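Local structure of serine protease MT3772 (Mycobacterium tuberculosis, 3K6Z) at residues 52-57 against 88-93; 84-89 against 200-205; 136-141 against 148-153. The protein is a membrane-associated serine endopeptidase, represented here by its protease domain, and probably helps the bacterium to withstand acid and oxidative stress. All coordinates share one frame; numbering follows the deposited sequence.

The protease domain is built from two antiparallel six-stranded barrels, and the three contacts sample the first barrel, the second, and the junction between them. From the N terminus, contact 1 closes first, as strand 51-55 meets strand 87-91 within the first barrel. Contact 2 opens where contact 1 closes, sharing A88 and I89 with it, and joins this strand and the turn before it to the C-terminal helix 196-205, closing a loop of 110 residues. Nested inside that loop is contact 3, a hairpin of the second barrel. D86 links all three: its backbone O lies 2.9 Å from A56 N, Q202 binds it in contact 2, and R151 of contact 3 reaches its carboxylate.

Contact 1 of 3, residues 52-57 against 88-93; sequences VMTNAH and AILAVP
V52 exchanges two backbone hydrogen bonds with L90: V52 N gives to L90 O at 3.0 Å and, in return, L90 N gives to V52 O at 2.7 Å. Its CG2, placed beside its own backbone N and anti to the carbonyl carbon, meets V92 CG2 at 3.8 Å, while V27 of strand 26-31 packs against the same side chain. M53 faces the other side of the sheet. Its chain runs extended and then bends at the sulfur (chi3 -74°), which brings CE within 3.6 Å of I89 CD1. At T54 the first face returns: CG2 rests on L90 CG at 3.9 Å, the hydroxyl OG1 bonds to T43 O, T54 N reaches A88 O at 2.9 Å, and A88 N returns a bond to T54 O. N55 ends the strand and N-caps the next helix, its OD1 accepting H57 N at 3.1 Å. N55 ND2 bonds S165 OG of its own chain, the predicted charge-relay serine, and Y143 O of the second subunit. A56 CB lies near A88 CB, at 4.4 Å. The chemistry thus splits in two: strands with mainly apolar side chains, joined by paired backbone bonds, give way to a polar cap that sets the start of the helix carrying H57, the predicted proton acceptor.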
ATOM      1  N   VAL A  52       6.222 -23.038   3.650  1.00 12.76           N
ATOM      2  CA  VAL A  52       6.758 -22.190   2.603  1.00 12.34           C
ATOM      3  C   VAL A  52       6.487 -20.716   2.936  1.00 12.60           C
ATOM      4  O   VAL A  52       5.333 -20.327   3.179  1.00 12.59           O
ATOM      5  CB  VAL A  52       6.117 -22.540   1.240  1.00 12.23           C
ATOM      6  CG1 VAL A  52       6.509 -21.539   0.155  1.00 11.91           C
ATOM      7  CG2 VAL A  52       6.526 -23.956   0.814  1.00 12.38           C
ATOM      8  N   MET A  53       7.545 -19.906   2.944  1.00 12.55           N
ATOM      9  CA  MET A  53       7.377 -18.458   3.060  1.00 12.75           C
ATOM     10  C   MET A  53       7.215 -17.830   1.688  1.00 12.88           C
ATOM     11  O   MET A  53       7.889 -18.215   0.729  1.00 12.89           O
ATOM     12  CB  MET A  53       8.551 -17.818   3.782  1.00 12.75           C
ATOM     13  CG  MET A  53       8.359 -16.315   3.974  1.00 15.31           C
ATOM     14  SD  MET A  53       9.655 -15.618   4.991  1.00 17.12           S
ATOM     15  CE  MET A  53       9.147 -16.221   6.599  1.00 17.61           C
ATOM     16  N   THR A  54       6.316 -16.858   1.598  1.00 12.35           N
ATOM     17  CA  THR A  54       6.096 -16.142   0.350  1.00 12.89           C
ATOM     18  C   THR A  54       5.630 -14.714   0.627  1.00 13.32           C
ATOM     19  O   THR A  54       5.600 -14.287   1.773  1.00 12.74           O
ATOM     20  CB  THR A  54       5.099 -16.903  -0.577  1.00 12.19           C
ATOM     21  OG1 THR A  54       5.034 -16.249  -1.858  1.00 12.76           O
ATOM     22  CG2 THR A  54       3.686 -16.994   0.055  1.00 14.12           C
ATOM     23  N   ASN A  55       5.311 -13.998  -0.446  1.00 14.54           N
ATOM     24  CA  ASN A  55       4.764 -12.635  -0.413  1.00 15.56           C
ATOM     25  C   ASN A  55       3.284 -12.698  -0.025  1.00 15.53           C
ATOM     26  O   ASN A  55       2.502 -13.404  -0.658  1.00 15.09           O
ATOM     27  CB  ASN A  55       4.951 -12.008  -1.812  1.00 16.42           C
ATOM     28  CG  ASN A  55       4.248 -10.661  -1.978  1.00 19.01           C
ATOM     29  OD1 ASN A  55       4.008  -9.942  -1.007  1.00 19.46           O
ATOM     30  ND2 ASN A  55       3.931 -10.307  -3.237  1.00 21.31           N
ATOM     31  N   ALA A  56       2.898 -11.969   1.028  1.00 15.86           N
ATOM     32  CA  ALA A  56       1.490 -11.893   1.429  1.00 16.72           C
ATOM     33  C   ALA A  56       0.575 -11.498   0.265  1.00 17.11           C
ATOM     34  O   ALA A  56      -0.535 -11.999   0.149  1.00 17.80           O
ATOM     35  CB  ALA A  56       1.317 -10.913   2.600  1.00 16.78           C
ATOM     36  N   HIS A  57       1.053 -10.620  -0.608  1.00 18.67           N
ATOM     37  CA  HIS A  57       0.229 -10.094  -1.705  1.00 20.29           C
ATOM     38  C   HIS A  57      -0.068 -11.085  -2.823  1.00 21.23           C
ATOM     39  O   HIS A  57      -1.040 -10.916  -3.570  1.00 21.95           O
ATOM     40  CB  HIS A  57       0.859  -8.824  -2.260  1.00 20.64           C
ATOM     41  CG  HIS A  57       0.969  -7.735  -1.246  1.00 22.58           C
ATOM     42  ND1 HIS A  57      -0.132  -7.056  -0.768  1.00 24.89           N
ATOM     43  CD2 HIS A  57       2.038  -7.229  -0.591  1.00 24.61           C
ATOM     44  CE1 HIS A  57       0.258  -6.167   0.126  1.00 25.08           C
ATOM     45  NE2 HIS A  57       1.569  -6.247   0.249  1.00 24.98           N
ATOM     46  N   ALA A  88       3.808 -14.159   4.111  1.00 14.09           N
ATOM     47  CA  ALA A  88       2.850 -15.139   4.552  1.00 13.45           C
ATOM     48  C   ALA A  88       3.531 -16.497   4.601  1.00 13.46           C
ATOM     49  O   ALA A  88       4.563 -16.708   3.957  1.00 13.12           O
ATOM     50  CB  ALA A  88       1.658 -15.172   3.622  1.00 13.93           C
ATOM     51  N   ILE A  89       2.953 -17.396   5.388  1.00 13.01           N
ATOM     52  CA  ILE A  89       3.459 -18.761   5.490  1.00 12.90           C
ATOM     53  C   ILE A  89       2.386 -19.689   4.938  1.00 12.94           C
ATOM     54  O   ILE A  89       1.219 -19.577   5.320  1.00 12.05           O
ATOM     55  CB  ILE A  89       3.773 -19.148   6.955  1.00 13.31           C
ATOM     56  CG1 ILE A  89       4.654 -18.093   7.644  1.00 13.55           C
ATOM     57  CG2 ILE A  89       4.428 -20.542   7.030  1.00 13.05           C
ATOM     58  CD1 ILE A  89       5.999 -17.861   7.002  1.00 16.92           C
ATOM     59  N   LEU A  90       2.794 -20.595   4.042  1.00 12.44           N
ATOM     60  CA  LEU A  90       1.904 -21.592   3.446  1.00 13.11           C
ATOM     61  C   LEU A  90       2.175 -22.970   4.035  1.00 13.03           C
ATOM     62  O   LEU A  90       3.334 -23.335   4.236  1.00 12.99           O
ATOM     63  CB  LEU A  90       2.093 -21.654   1.920  1.00 12.96           C
ATOM     64  CG  LEU A  90       2.006 -20.352   1.113  1.00 14.40           C
ATOM     65  CD1 LEU A  90       2.223 -20.655  -0.362  1.00 15.12           C
ATOM     66  CD2 LEU A  90       0.643 -19.708   1.340  1.00 15.41           C
ATOM     67  N   ALA A  91       1.108 -23.724   4.315  1.00 13.64           N
ATOM     68  CA  ALA A  91       1.220 -25.136   4.704  1.00 14.00           C
ATOM     69  C   ALA A  91       1.084 -25.990   3.455  1.00 14.11           C
ATOM     70  O   ALA A  91       0.142 -25.817   2.682  1.00 14.17           O
ATOM     71  CB  ALA A  91       0.150 -25.507   5.733  1.00 14.03           C
ATOM     72  N   VAL A  92       2.034 -26.901   3.251  1.00 14.52           N
ATOM     73  CA  VAL A  92       2.099 -27.703   2.028  1.00 14.91           C
ATOM     74  C   VAL A  92       2.393 -29.171   2.365  1.00 15.17           C
ATOM     75  O   VAL A  92       3.555 -29.580   2.386  1.00 15.52           O
ATOM     76  CB  VAL A  92       3.167 -27.166   1.018  1.00 14.98           C
ATOM     77  CG1 VAL A  92       2.988 -27.804  -0.343  1.00 14.71           C
ATOM     78  CG2 VAL A  92       3.112 -25.633   0.884  1.00 15.35           C
ATOM     79  N   PRO A  93       1.344 -29.970   2.635  1.00 15.53           N
ATOM     80  CA  PRO A  93       1.537 -31.388   2.960  1.00 15.85           C
ATOM     81  C   PRO A  93       2.355 -32.131   1.908  1.00 15.98           C
ATOM     82  O   PRO A  93       2.179 -31.898   0.710  1.00 16.38           O
ATOM     83  CB  PRO A  93       0.110 -31.938   2.994  1.00 15.80           C
ATOM     84  CG  PRO A  93      -0.724 -30.761   3.353  1.00 15.64           C
ATOM     85  CD  PRO A  93      -0.084 -29.591   2.669  1.00 15.66           C
TER

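Contact 2 of 3, residues 84-89 against 200-205; sequences SVDVAI and AGQLAK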
ATOM      1  N   SER A  84      -1.393  -6.465   7.751  1.00 14.42           N
ATOM      2  CA  SER A  84      -0.313  -5.586   8.217  1.00 14.48           C
ATOM      3  C   SER A  84       1.098  -6.141   7.971  1.00 14.53           C
ATOM      4  O   SER A  84       2.084  -5.456   8.236  1.00 14.69           O
ATOM      5  CB  SER A  84      -0.482  -5.282   9.716  1.00 14.52           C
ATOM      6  OG  SER A  84      -0.263  -6.452  10.495  1.00 14.64           O
ATOM      7  N   VAL A  85       1.184  -7.376   7.475  1.00 14.45           N
ATOM      8  CA  VAL A  85       2.458  -8.101   7.350  1.00 14.39           C
ATOM      9  C   VAL A  85       2.732  -8.463   5.881  1.00 14.59           C
ATOM     10  O   VAL A  85       1.830  -8.922   5.178  1.00 15.15           O
ATOM     11  CB  VAL A  85       2.460  -9.351   8.288  1.00 14.54           C
ATOM     12  CG1 VAL A  85       3.654 -10.248   8.028  1.00 14.26           C
ATOM     13  CG2 VAL A  85       2.457  -8.901   9.757  1.00 14.30           C
ATOM     14  N   ASP A  86       3.974  -8.256   5.430  1.00 14.79           N
ATOM     15  CA  ASP A  86       4.343  -8.389   4.004  1.00 15.17           C
ATOM     16  C   ASP A  86       4.596  -9.825   3.541  1.00 15.70           C
ATOM     17  O   ASP A  86       4.623 -10.099   2.327  1.00 15.75           O
ATOM     18  CB  ASP A  86       5.606  -7.584   3.699  1.00 15.73           C
ATOM     19  CG  ASP A  86       5.410  -6.094   3.859  1.00 16.30           C
ATOM     20  OD1 ASP A  86       6.249  -5.472   4.552  1.00 18.11           O
ATOM     21  OD2 ASP A  86       4.427  -5.556   3.304  1.00 18.39           O
ATOM     22  N   VAL A  87       4.820 -10.715   4.503  1.00 15.09           N
ATOM     23  CA  VAL A  87       5.077 -12.117   4.211  1.00 15.12           C
ATOM     24  C   VAL A  87       3.971 -13.010   4.753  1.00 14.84           C
ATOM     25  O   VAL A  87       3.295 -12.677   5.736  1.00 14.35           O
ATOM     26  CB  VAL A  87       6.437 -12.606   4.772  1.00 15.49           C
ATOM     27  CG1 VAL A  87       7.599 -11.863   4.115  1.00 14.76           C
ATOM     28  CG2 VAL A  87       6.488 -12.493   6.303  1.00 15.27           C
ATOM     29  N   ALA A  88       3.808 -14.159   4.111  1.00 14.09           N
ATOM     30  CA  ALA A  88       2.850 -15.139   4.552  1.00 13.45           C
ATOM     31  C   ALA A  88       3.531 -16.497   4.601  1.00 13.46           C
ATOM     32  O   ALA A  88       4.563 -16.708   3.957  1.00 13.12           O
ATOM     33  CB  ALA A  88       1.658 -15.172   3.622  1.00 13.93           C
ATOM     34  N   ILE A  89       2.953 -17.396   5.388  1.00 13.01           N
ATOM     35  CA  ILE A  89       3.459 -18.761   5.490  1.00 12.90           C
ATOM     36  C   ILE A  89       2.386 -19.689   4.938  1.00 12.94           C
ATOM     37  O   ILE A  89       1.219 -19.577   5.320  1.00 12.05           O
ATOM     38  CB  ILE A  89       3.773 -19.148   6.955  1.00 13.31           C
ATOM     39  CG1 ILE A  89       4.654 -18.093   7.644  1.00 13.55           C
ATOM     40  CG2 ILE A  89       4.428 -20.542   7.030  1.00 13.05           C
ATOM     41  CD1 ILE A  89       5.999 -17.861   7.002  1.00 16.92           C
ATOM     42  N   ALA A 200      11.434 -11.481  10.547  1.00 14.23           N
ATOM     43  CA  ALA A 200      11.236 -12.012  11.901  1.00 13.87           C
ATOM     44  C   ALA A 200      10.355 -11.084  12.752  1.00 13.75           C
ATOM     45  O   ALA A 200       9.443 -11.540  13.450  1.00 13.20           O
ATOM     46  CB  ALA A 200      12.571 -12.254  12.580  1.00 13.75           C
ATOM     47  N   GLY A 201      10.633  -9.787  12.666  1.00 13.67           N
ATOM     48  CA  GLY A 201       9.890  -8.766  13.409  1.00 13.82           C
ATOM     49  C   GLY A 201       8.416  -8.702  13.045  1.00 14.18           C
ATOM     50  O   GLY A 201       7.556  -8.620  13.930  1.00 14.03           O
ATOM     51  N   GLN A 202       8.116  -8.735  11.746  1.00 14.68           N
ATOM     52  CA  GLN A 202       6.725  -8.742  11.283  1.00 15.38           C
ATOM     53  C   GLN A 202       5.970  -9.995  11.745  1.00 15.72           C
ATOM     54  O   GLN A 202       4.826  -9.904  12.217  1.00 15.99           O
ATOM     55  CB  GLN A 202       6.651  -8.593   9.765  1.00 15.69           C
ATOM     56  CG  GLN A 202       7.092  -7.228   9.240  1.00 15.74           C
ATOM     57  CD  GLN A 202       6.740  -7.028   7.782  1.00 18.10           C
ATOM     58  OE1 GLN A 202       5.837  -7.682   7.254  1.00 18.36           O
ATOM     59  NE2 GLN A 202       7.455  -6.132   7.119  1.00 17.10           N
ATOM     60  N   LEU A 203       6.611 -11.154  11.616  1.00 15.92           N
ATOM     61  CA  LEU A 203       6.010 -12.419  12.058  1.00 16.60           C
ATOM     62  C   LEU A 203       5.702 -12.417  13.552  1.00 16.70           C
ATOM     63  O   LEU A 203       4.640 -12.892  13.982  1.00 16.79           O
ATOM     64  CB  LEU A 203       6.911 -13.599  11.713  1.00 16.81           C
ATOM     65  CG  LEU A 203       6.979 -14.001  10.234  1.00 18.34           C
ATOM     66  CD1 LEU A 203       7.956 -15.146  10.074  1.00 18.77           C
ATOM     67  CD2 LEU A 203       5.593 -14.381   9.702  1.00 19.86           C
ATOM     68  N   ALA A 204       6.627 -11.867  14.340  1.00 16.69           N
ATOM     69  CA  ALA A 204       6.436 -11.759  15.786  1.00 16.61           C
ATOM     70  C   ALA A 204       5.237 -10.875  16.145  1.00 17.28           C
ATOM     71  O   ALA A 204       4.516 -11.160  17.105  1.00 16.79           O
ATOM     72  CB  ALA A 204       7.697 -11.244  16.443  1.00 16.60           C
ATOM     73  N   LYS A 205       5.022  -9.810  15.374  1.00 18.01           N
ATOM     74  CA  LYS A 205       3.911  -8.881  15.634  1.00 19.48           C
ATOM     75  C   LYS A 205       2.548  -9.548  15.603  1.00 19.91           C
ATOM     76  O   LYS A 205       1.646  -9.178  16.368  1.00 20.15           O
ATOM     77  CB  LYS A 205       3.923  -7.722  14.642  1.00 19.69           C
ATOM     78  CG  LYS A 205       4.752  -6.559  15.108  1.00 21.75           C
ATOM     79  CD  LYS A 205       4.699  -5.411  14.115  1.00 24.63           C
ATOM     80  CE  LYS A 205       5.694  -4.332  14.488  1.00 26.30           C
ATOM     81  NZ  LYS A 205       7.085  -4.859  14.649  1.00 28.87           N
TER
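The amide of Q202 spans the D86 backbone and carboxylate with both of its ends. OE1 accepts D86 N at 2.7 Å in a nearly straight bond (175°) lying in the carbonyl plane, and NE2 donates to D86 OD1 at 2.9 Å. That second bond stays close to the amide plane but meets the carboxylate on its anti side, 32° out of plane, the two flat groups being turned 63° apart. At the OE1 end of the amide, V85 CG1 comes to 3.5 Å from Q202 OE1. An extended chain beyond CG carries the amide from the helix to the turn. The same OD1 has a salt bridge to R151 NE, while Q202 NE2 also bonds E198 OE1, so both polar groups are held from more than one direction, consistent with a fixed orientation for D86, a predicted active-site residue. The next residue, L203, makes the apolar half: its CD2 touches V87 CG2 at 4.0 Å, the side chains crossing at about a right angle, and approaches I89 CG1 at 4.3 Å. Helix 196-205 therefore lies against the first barrel, with M53 of strand 51-55 touching L203, and L194 of strand 190-195 in the second barrel packing on D86 and V87.

Contact 3 of 3, residues 136-141 against 148-153; sequences RLSGPD and PVTRDV
L137 and R151 form the hydrogen-bonded pair at the centre of this contact: L137 N gives to R151 O at 2.7 Å, and R151 N returns a bond to L137 O at 3.0 Å. Two residues on, G139 N donates to V149 O at 3.0 Å. A water bridges this backbone to a side chain, donating to L137 O at 2.7 Å and to V149 O while accepting from R151 NH1 at 2.9 Å. L137 O is thereby gripped by two donors, and the arginine is tied to its own hairpin. On that face of the sheet L137 CB also packs on V153 CG2 at 4.0 Å. On the other face the side chains of R136 and D152 run alongside each other in the same direction, but their flat groups stand 79° apart, and R136 NE stays 4.1 Å from D152 OD1, too far for a salt bridge.

What positions R151 lies further out. P148 O lies 3.4 Å above one face of the R151 guanidinium, toward the rim, while NE is engaged by D86. F181 of strand 176-183 touches L137, R151 and V153. At the far end, D141 pairs in an antiparallel ladder with a strand of the second subunit, so the sheet continues across the interface. This is a beta hairpin of the second barrel in the chymotrypsin-like double-barrel fold, and it delivers an arginine to the aspartate of the predicted catalytic site.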
ATOM      1  N   ARG A 136      16.375   1.948   5.559  1.00 19.24           N
ATOM      2  CA  ARG A 136      14.999   2.017   6.003  1.00 20.09           C
ATOM      3  C   ARG A 136      14.193   2.566   4.847  1.00 20.34           C
ATOM      4  O   ARG A 136      14.491   3.647   4.331  1.00 20.27           O
ATOM      5  CB  ARG A 136      14.890   2.987   7.166  1.00 20.39           C
ATOM      6  CG  ARG A 136      13.915   2.601   8.252  1.00 23.46           C
ATOM      7  CD  ARG A 136      14.457   3.128   9.567  1.00 28.12           C
ATOM      8  NE  ARG A 136      15.904   2.916   9.630  1.00 32.32           N
ATOM      9  CZ  ARG A 136      16.826   3.828   9.320  1.00 33.85           C
ATOM     10  NH1 ARG A 136      16.479   5.064   8.961  1.00 34.21           N
ATOM     11  NH2 ARG A 136      18.112   3.505   9.404  1.00 35.10           N
ATOM     12  N   LEU A 137      13.171   1.827   4.438  1.00 20.04           N
ATOM     13  CA  LEU A 137      12.321   2.267   3.356  1.00 20.55           C
ATOM     14  C   LEU A 137      11.064   2.843   3.979  1.00 20.65           C
ATOM     15  O   LEU A 137      10.291   2.118   4.602  1.00 20.66           O
ATOM     16  CB  LEU A 137      12.005   1.097   2.423  1.00 20.42           C
ATOM     17  CG  LEU A 137      11.100   1.318   1.209  1.00 21.59           C
ATOM     18  CD1 LEU A 137      11.711   2.284   0.191  1.00 22.64           C
ATOM     19  CD2 LEU A 137      10.795  -0.026   0.572  1.00 22.07           C
ATOM     20  N   SER A 138      10.884   4.151   3.829  1.00 20.98           N
ATOM     21  CA  SER A 138       9.758   4.848   4.449  1.00 21.47           C
ATOM     22  C   SER A 138       8.805   5.440   3.423  1.00 21.29           C
ATOM     23  O   SER A 138       9.222   5.913   2.359  1.00 21.57           O
ATOM     24  CB  SER A 138      10.253   5.947   5.392  1.00 21.88           C
ATOM     25  OG  SER A 138      10.936   5.388   6.501  1.00 23.31           O
ATOM     26  N   GLY A 139       7.519   5.398   3.749  1.00 21.05           N
ATOM     27  CA  GLY A 139       6.503   6.007   2.912  1.00 20.32           C
ATOM     28  C   GLY A 139       5.639   6.958   3.713  1.00 19.69           C
ATOM     29  O   GLY A 139       5.814   7.088   4.931  1.00 19.59           O
ATOM     30  N   PRO A 140       4.705   7.643   3.035  1.00 19.19           N
ATOM     31  CA  PRO A 140       3.738   8.478   3.736  1.00 18.05           C
ATOM     32  C   PRO A 140       2.852   7.635   4.642  1.00 16.66           C
ATOM     33  O   PRO A 140       2.755   6.411   4.464  1.00 16.29           O
ATOM     34  CB  PRO A 140       2.897   9.061   2.599  1.00 18.42           C
ATOM     35  CG  PRO A 140       3.754   8.973   1.400  1.00 19.00           C
ATOM     36  CD  PRO A 140       4.507   7.695   1.578  1.00 19.59           C
ATOM     37  N   ASP A 141       2.228   8.281   5.620  1.00 15.32           N
ATOM     38  CA  ASP A 141       1.174   7.639   6.382  1.00 14.33           C
ATOM     39  C   ASP A 141      -0.094   7.685   5.532  1.00 13.61           C
ATOM     40  O   ASP A 141      -0.777   8.721   5.468  1.00 12.98           O
ATOM     41  CB  ASP A 141       0.966   8.346   7.726  1.00 14.95           C
ATOM     42  CG  ASP A 141      -0.213   7.790   8.508  1.00 15.59           C
ATOM     43  OD1 ASP A 141      -0.599   8.428   9.509  1.00 18.76           O
ATOM     44  OD2 ASP A 141      -0.773   6.741   8.132  1.00 17.75           O
ATOM     45  N   PRO A 148       3.090  -1.779   6.940  1.00 20.80           N
ATOM     46  CA  PRO A 148       4.088  -0.976   7.644  1.00 20.72           C
ATOM     47  C   PRO A 148       4.422   0.311   6.895  1.00 20.59           C
ATOM     48  O   PRO A 148       4.545   0.303   5.664  1.00 20.50           O
ATOM     49  CB  PRO A 148       5.320  -1.897   7.671  1.00 20.81           C
ATOM     50  CG  PRO A 148       4.767  -3.266   7.544  1.00 20.89           C
ATOM     51  CD  PRO A 148       3.597  -3.134   6.634  1.00 20.82           C
ATOM     52  N   VAL A 149       4.547   1.407   7.638  1.00 20.50           N
ATOM     53  CA  VAL A 149       4.966   2.687   7.073  1.00 20.43           C
ATOM     54  C   VAL A 149       6.466   2.650   6.756  1.00 20.36           C
ATOM     55  O   VAL A 149       6.910   3.248   5.768  1.00 20.72           O
ATOM     56  CB  VAL A 149       4.620   3.882   8.018  1.00 20.69           C
ATOM     57  CG1 VAL A 149       5.271   5.169   7.550  1.00 20.49           C
ATOM     58  CG2 VAL A 149       3.110   4.084   8.093  1.00 21.43           C
ATOM     59  N   THR A 150       7.234   1.944   7.591  1.00 19.57           N
ATOM     60  CA  THR A 150       8.674   1.772   7.377  1.00 19.21           C
ATOM     61  C   THR A 150       9.070   0.300   7.438  1.00 18.27           C
ATOM     62  O   THR A 150       8.460  -0.496   8.161  1.00 17.91           O
ATOM     63  CB  THR A 150       9.524   2.546   8.408  1.00 19.60           C
ATOM     64  OG1 THR A 150       9.356   1.955   9.701  1.00 21.99           O
ATOM     65  CG2 THR A 150       9.117   4.017   8.477  1.00 19.83           C
ATOM     66  N   ARG A 151      10.096  -0.052   6.673  1.00 17.36           N
ATOM     67  CA  ARG A 151      10.594  -1.424   6.609  1.00 16.97           C
ATOM     68  C   ARG A 151      12.110  -1.379   6.462  1.00 16.39           C
ATOM     69  O   ARG A 151      12.636  -0.519   5.752  1.00 15.90           O
ATOM     70  CB  ARG A 151      10.020  -2.144   5.387  1.00 17.38           C
ATOM     71  CG  ARG A 151       8.510  -2.315   5.341  1.00 18.46           C
ATOM     72  CD  ARG A 151       8.111  -2.554   3.896  1.00 20.02           C
ATOM     73  NE  ARG A 151       6.716  -2.934   3.696  1.00 19.14           N
ATOM     74  CZ  ARG A 151       5.784  -2.138   3.178  1.00 20.17           C
ATOM     75  NH1 ARG A 151       6.083  -0.889   2.827  1.00 19.18           N
ATOM     76  NH2 ARG A 151       4.548  -2.590   3.008  1.00 18.84           N
ATOM     77  N   ASP A 152      12.807  -2.307   7.122  1.00 15.98           N
ATOM     78  CA  ASP A 152      14.240  -2.494   6.892  1.00 15.61           C
ATOM     79  C   ASP A 152      14.387  -3.393   5.671  1.00 14.90           C
ATOM     80  O   ASP A 152      13.856  -4.509   5.652  1.00 14.03           O
ATOM     81  CB  ASP A 152      14.913  -3.161   8.093  1.00 16.33           C
ATOM     82  CG  ASP A 152      15.104  -2.216   9.273  1.00 19.24           C
ATOM     83  OD1 ASP A 152      14.912  -0.986   9.125  1.00 22.57           O
ATOM     84  OD2 ASP A 152      15.458  -2.718  10.364  1.00 23.15           O
ATOM     85  N   VAL A 153      15.097  -2.897   4.660  1.00 13.54           N
ATOM     86  CA  VAL A 153      15.264  -3.620   3.404  1.00 13.39           C
ATOM     87  C   VAL A 153      16.724  -3.616   2.991  1.00 13.10           C
ATOM     88  O   VAL A 153      17.525  -2.837   3.520  1.00 12.83           O
ATOM     89  CB  VAL A 153      14.426  -2.984   2.240  1.00 13.39           C
ATOM     90  CG1 VAL A 153      12.926  -3.016   2.550  1.00 12.92           C
ATOM     91  CG2 VAL A 153      14.902  -1.549   1.927  1.00 13.54           C
TER
HETATM   92  O   HOH W   1       7.923   1.295   3.476  1.00 36.92           O